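Local structure of nucleoside kinase (Methanococcus jannaschii, 2C4E) at residues A[180-185]-A[251-256]; A[134-139]-A[155-160]. The protein phosphorylates a broad range of nucleosides, inosine, guanosine and cytidine best, to their monophosphates, using ATP as the preferred phosphate donor and magnesium or manganese. All coordinates share one frame; numbering follows the deposited sequence.

Contact 1 (A[180-185]-A[251-256])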
loop_
_atom_site.group_PDB
_atom_site.type_symbol
_atom_site.label_atom_id
_atom_site.label_comp_id
_atom_site.label_asym_id
_atom_site.label_seq_id
_atom_site.Cartn_x
_atom_site.Cartn_y
_atom_site.Cartn_z
ATOM N N THR A 180 -33.787 9.853 5.832
ATOM C CA THR A 180 -33.568 8.679 4.996
ATOM C C THR A 180 -34.895 8.009 4.666
ATOM O O THR A 180 -35.732 7.857 5.537
ATOM C CB THR A 180 -32.672 7.661 5.721
ATOM O OG1 THR A 180 -31.358 8.199 5.883
ATOM C CG2 THR A 180 -32.436 6.450 4.842
ATOM N N ASN A 181 -35.078 7.637 3.404
ATOM C CA ASN A 181 -36.216 6.814 2.975
ATOM C C ASN A 181 -35.895 5.318 3.011
ATOM O O ASN A 181 -36.666 4.559 3.578
ATOM C CB ASN A 181 -36.711 7.222 1.586
ATOM C CG ASN A 181 -37.250 8.625 1.570
ATOM O OD1 ASN A 181 -38.427 8.898 1.965
ATOM N ND2 ASN A 181 -36.406 9.546 1.173
ATOM N N PHE A 182 -34.776 4.900 2.421
ATOM C CA PHE A 182 -34.339 3.504 2.449
ATOM C C PHE A 182 -33.065 3.442 3.252
ATOM O O PHE A 182 -32.070 4.061 2.874
ATOM C CB PHE A 182 -33.989 2.942 1.067
ATOM C CG PHE A 182 -35.037 3.141 0.003
ATOM C CD1 PHE A 182 -34.961 4.238 -0.847
ATOM C CD2 PHE A 182 -36.043 2.225 -0.191
ATOM C CE1 PHE A 182 -35.899 4.419 -1.853
ATOM C CE2 PHE A 182 -36.992 2.394 -1.219
ATOM C CZ PHE A 182 -36.914 3.489 -2.033
ATOM N N LEU A 183 -33.093 2.709 4.360
ATOM C CA LEU A 183 -31.944 2.528 5.223
ATOM C C LEU A 183 -31.469 1.088 5.111
ATOM O O LEU A 183 -32.215 0.148 5.414
ATOM C CB LEU A 183 -32.325 2.859 6.659
ATOM C CG LEU A 183 -31.266 2.658 7.743
ATOM C CD1 LEU A 183 -30.088 3.603 7.454
ATOM C CD2 LEU A 183 -31.901 2.944 9.081
ATOM N N PHE A 184 -30.243 0.928 4.648
ATOM C CA PHE A 184 -29.600 -0.366 4.532
ATOM C C PHE A 184 -28.539 -0.512 5.621
ATOM O O PHE A 184 -27.741 0.395 5.837
ATOM C CB PHE A 184 -28.886 -0.494 3.183
ATOM C CG PHE A 184 -29.786 -0.504 1.972
ATOM C CD1 PHE A 184 -30.126 0.694 1.321
ATOM C CD2 PHE A 184 -30.224 -1.693 1.419
ATOM C CE1 PHE A 184 -30.924 0.685 0.179
ATOM C CE2 PHE A 184 -31.016 -1.697 0.290
ATOM C CZ PHE A 184 -31.363 -0.517 -0.332
ATOM N N MET A 185 -28.509 -1.659 6.281
ATOM C CA MET A 185 -27.429 -1.989 7.194
ATOM C C MET A 185 -27.215 -3.485 7.194
ATOM O O MET A 185 -28.156 -4.255 7.108
ATOM C CB MET A 185 -27.740 -1.524 8.621
ATOM C CG MET A 185 -27.553 -0.029 8.860
ATOM S SD MET A 185 -27.732 0.361 10.638
ATOM C CE MET A 185 -29.468 0.504 10.729
ATOM N N ALA A 251 -27.176 -1.835 -5.380
ATOM C CA ALA A 251 -27.321 -1.496 -6.789
ATOM C C ALA A 251 -28.546 -2.170 -7.396
ATOM O O ALA A 251 -29.345 -1.527 -8.072
ATOM C CB ALA A 251 -26.055 -1.858 -7.569
ATOM N N GLY A 252 -28.714 -3.459 -7.125
ATOM C CA GLY A 252 -29.841 -4.210 -7.646
ATOM C C GLY A 252 -31.159 -3.743 -7.066
ATOM O O GLY A 252 -32.138 -3.557 -7.799
ATOM N N PHE A 253 -31.178 -3.544 -5.745
ATOM C CA PHE A 253 -32.389 -3.146 -5.034
ATOM C C PHE A 253 -32.906 -1.804 -5.556
ATOM O O PHE A 253 -34.064 -1.647 -5.869
ATOM C CB PHE A 253 -32.088 -3.045 -3.543
ATOM C CG PHE A 253 -33.302 -2.889 -2.682
ATOM C CD1 PHE A 253 -33.759 -3.959 -1.935
ATOM C CD2 PHE A 253 -33.967 -1.674 -2.588
ATOM C CE1 PHE A 253 -34.877 -3.836 -1.148
ATOM C CE2 PHE A 253 -35.094 -1.554 -1.787
ATOM C CZ PHE A 253 -35.532 -2.650 -1.058
ATOM N N LEU A 254 -32.013 -0.827 -5.617
ATOM C CA LEU A 254 -32.373 0.525 -6.040
ATOM C C LEU A 254 -32.706 0.587 -7.536
ATOM O O LEU A 254 -33.589 1.334 -7.946
ATOM C CB LEU A 254 -31.226 1.477 -5.720
ATOM C CG LEU A 254 -30.928 1.614 -4.228
ATOM C CD1 LEU A 254 -29.682 2.455 -4.039
ATOM C CD2 LEU A 254 -32.109 2.248 -3.507
ATOM N N SER A 255 -32.024 -0.213 -8.344
ATOM C CA SER A 255 -32.326 -0.275 -9.775
ATOM C C SER A 255 -33.736 -0.815 -10.005
ATOM O O SER A 255 -34.509 -0.281 -10.808
ATOM C CB SER A 255 -31.304 -1.137 -10.524
ATOM O OG SER A 255 -30.011 -0.540 -10.509
ATOM N N ALA A 256 -34.058 -1.893 -9.296
ATOM C CA ALA A 256 -35.387 -2.482 -9.344
ATOM C C ALA A 256 -36.424 -1.491 -8.870
ATOM O O ALA A 256 -37.514 -1.395 -9.435
ATOM C CB ALA A 256 -35.438 -3.725 -8.509
#
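Strand 182-186 of the central sheet of this ribokinase-fold kinase packs against helix 245-258 through an apolar cluster, three phenylalanines and a leucine: Phe182 and Phe184 from the strand, Phe253 and Leu254 from the helix. The two phenylalanines of the strand are two residues apart, so both point at the helix; the axes of 182-185 and 251-256 run nearly antiparallel (164°), 11.7 Å apart at their closest. The main element is a T-shaped pair. Phe184 drives the CZ-CE2 edge of its ring against one face of Phe253, the planes at 88° and the centroids 5.2 Å apart. With its CG anti to the backbone N (chi1 -169°), the Phe253 ring extends toward the strand and presents that face. Leu254 works with one methyl, CD2, which sits at the edge of Phe184 and also approaches Phe182 CD1 at 4.4 Å. Phe253 also packs on Leu263 and Cys266 of helix 263-277. Phe184 lies close to Arg250, the probable transition-state stabiliser, one residue before the helical segment. The tightest touch is Phe184 CZ on Phe253 CD2, at 3.6 Å.

Contact 2 (A[134-139]-A[155-160]); sequences VHIATG and NLVSFD
Two neighbouring parallel strands of the central ribokinase-fold sheet pair here, 131-136 with 156-159, joined through helix 141-151 as a beta-alpha-beta crossover. Val134 sits beside Val157, His135 beside Ser158 and Ile136 beside Phe159, and four backbone hydrogen bonds fix this register. Val134 N gives to Leu156 O and Ser158 N to Val134 O; farther along, Ile136 N gives to Ser158 O at 2.8 Å, while the last bond, Asp160 N to Ile136 O, is stretched to 3.3 Å as the strands part. Where they diverge a water lies within bonding distance of Asp160 O and, more weakly, Ala137 O, though it cannot donate fully to every acceptor around it.

The two sides of the pair differ in chemistry. On the side covered by helix 141-151 the contact is apolar: Ile136 CD1 reaches Val157 CG1 at 4.0 Å, and Ile136 CG2 meets Phe159 CD1 at 3.9 Å. Just before strand 156-159, Asn155 lays its CB against Val134 CG2, and its ND2 is hydrogen-bonded to Thr131 O and Phe129 O.

On the other side His135 and Ser158 are hydrogen-bonded among buried residues, and either could be the donor. Both side chains run anti to their backbone N (chi1 176° and 170°), which brings the ND1 edge of the ring to the hydroxyl. Thr48 of helix 44-54 packs on His135. Past the strand end, Asp160 turns its carboxylate away from 134-139: OD2 makes a salt bridge with Arg250, the probable transition-state stabiliser, and OD1 takes the N-H of Gly162, which is consistent with this strand end lying beside the active site. Ser158 OG stands at the edge of the imidazole, near its plane, 2.7 Å from His135 ND1.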
loop_
_atom_site.group_PDB
_atom_site.type_symbol
_atom_site.label_atom_id
_atom_site.label_comp_id
_atom_site.label_asym_id
_atom_site.label_seq_id
_atom_site.Cartn_x
_atom_site.Cartn_y
_atom_site.Cartn_z
ATOM N N VAL A 134 -31.199 9.530 -4.379
ATOM C CA VAL A 134 -29.845 9.887 -4.018
ATOM C C VAL A 134 -29.392 8.827 -3.020
ATOM O O VAL A 134 -29.929 8.734 -1.906
ATOM C CB VAL A 134 -29.801 11.298 -3.394
ATOM C CG1 VAL A 134 -28.445 11.593 -2.832
ATOM C CG2 VAL A 134 -30.211 12.336 -4.442
ATOM N N HIS A 135 -28.410 8.023 -3.418
ATOM C CA HIS A 135 -27.879 6.977 -2.566
ATOM C C HIS A 135 -26.550 7.426 -1.986
ATOM O O HIS A 135 -25.638 7.794 -2.732
ATOM C CB HIS A 135 -27.687 5.678 -3.337
ATOM C CG HIS A 135 -27.050 4.609 -2.519
ATOM N ND1 HIS A 135 -27.692 3.999 -1.467
ATOM C CD2 HIS A 135 -25.808 4.072 -2.571
ATOM C CE1 HIS A 135 -26.865 3.142 -0.895
ATOM N NE2 HIS A 135 -25.725 3.147 -1.562
ATOM N N ILE A 136 -26.475 7.379 -0.660
ATOM C CA ILE A 136 -25.386 7.912 0.130
ATOM C C ILE A 136 -24.652 6.739 0.747
ATOM O O ILE A 136 -25.143 6.086 1.657
ATOM C CB ILE A 136 -25.916 8.838 1.213
ATOM C CG1 ILE A 136 -26.611 10.017 0.542
ATOM C CG2 ILE A 136 -24.744 9.313 2.100
ATOM C CD1 ILE A 136 -27.392 10.925 1.485
ATOM N N ALA A 137 -23.472 6.485 0.211
ATOM C CA ALA A 137 -22.635 5.403 0.653
ATOM C C ALA A 137 -21.527 5.946 1.535
ATOM O O ALA A 137 -21.566 7.101 1.963
ATOM C CB ALA A 137 -22.079 4.673 -0.560
ATOM N N THR A 138 -20.549 5.120 1.857
ATOM C CA THR A 138 -19.481 5.584 2.726
ATOM C C THR A 138 -18.729 6.740 2.072
ATOM O O THR A 138 -18.604 6.828 0.861
ATOM C CB THR A 138 -18.501 4.466 3.106
ATOM O OG1 THR A 138 -18.137 3.738 1.933
ATOM C CG2 THR A 138 -19.173 3.454 4.022
ATOM N N GLY A 139 -18.244 7.635 2.895
ATOM C CA GLY A 139 -17.634 8.852 2.412
ATOM C C GLY A 139 -17.283 9.737 3.577
ATOM O O GLY A 139 -16.612 9.294 4.523
ATOM N N ASN A 155 -35.781 14.316 -3.502
ATOM C CA ASN A 155 -35.365 13.004 -3.994
ATOM C C ASN A 155 -35.561 11.973 -2.905
ATOM O O ASN A 155 -35.481 12.294 -1.719
ATOM C CB ASN A 155 -33.876 13.014 -4.359
ATOM C CG ASN A 155 -33.439 14.338 -4.882
ATOM O OD1 ASN A 155 -33.060 15.234 -4.116
ATOM N ND2 ASN A 155 -33.545 14.506 -6.199
ATOM N N LEU A 156 -35.767 10.719 -3.280
ATOM C CA LEU A 156 -35.731 9.664 -2.277
ATOM C C LEU A 156 -34.288 9.507 -1.825
ATOM O O LEU A 156 -33.387 9.527 -2.652
ATOM C CB LEU A 156 -36.234 8.360 -2.855
ATOM C CG LEU A 156 -37.746 8.390 -3.095
ATOM C CD1 LEU A 156 -38.147 7.149 -3.867
ATOM C CD2 LEU A 156 -38.529 8.475 -1.771
ATOM N N VAL A 157 -34.079 9.395 -0.524
ATOM C CA VAL A 157 -32.756 9.213 0.022
ATOM C C VAL A 157 -32.559 7.772 0.434
ATOM O O VAL A 157 -33.360 7.220 1.174
ATOM C CB VAL A 157 -32.539 10.131 1.227
ATOM C CG1 VAL A 157 -31.234 9.809 1.913
ATOM C CG2 VAL A 157 -32.618 11.606 0.769
ATOM N N SER A 158 -31.473 7.184 -0.051
ATOM C CA SER A 158 -31.026 5.858 0.353
ATOM C C SER A 158 -29.692 6.040 1.077
ATOM O O SER A 158 -28.861 6.836 0.658
ATOM C CB SER A 158 -30.884 4.954 -0.878
ATOM O OG SER A 158 -30.243 3.724 -0.558
ATOM N N PHE A 159 -29.492 5.307 2.170
ATOM C CA PHE A 159 -28.323 5.503 3.037
ATOM C C PHE A 159 -27.895 4.181 3.634
ATOM O O PHE A 159 -28.716 3.400 4.088
ATOM C CB PHE A 159 -28.676 6.483 4.171
ATOM C CG PHE A 159 -27.605 6.668 5.189
ATOM C CD1 PHE A 159 -26.346 7.094 4.809
ATOM C CD2 PHE A 159 -27.860 6.433 6.537
ATOM C CE1 PHE A 159 -25.341 7.280 5.765
ATOM C CE2 PHE A 159 -26.846 6.602 7.496
ATOM C CZ PHE A 159 -25.600 7.027 7.100
ATOM N N ASP A 160 -26.601 3.941 3.649
ATOM C CA ASP A 160 -26.072 2.853 4.448
ATOM C C ASP A 160 -24.828 3.388 5.132
ATOM O O ASP A 160 -23.883 3.709 4.449
ATOM C CB ASP A 160 -25.714 1.656 3.582
ATOM C CG ASP A 160 -25.280 0.431 4.402
ATOM O OD1 ASP A 160 -24.771 0.525 5.559
ATOM O OD2 ASP A 160 -25.420 -0.707 3.957
HETATM O O HOH W 1 -22.698 6.172 4.393
#

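Overall arrangement
Both contacts are buried and share one sheet, where strands 156-159 and 182-186 are neighbours, and their centres lie about 8 Å apart. Contact 2 is made within the sheet, by backbone hydrogen bonds and one polar side-chain pair, with apolar side chains on one face; contact 1 is made between the sheet and a helix, by aromatic and aliphatic side chains alone. Backbone bonds link them, probably including Asn181 N to Val157 O and Phe159 N to Phe182 O. The side chains adjoin too, with Phe184 CE1 3.2 Å from Ser158 OG, so the apolar cluster borders the polar pair. Both end near the Arg250 side chain.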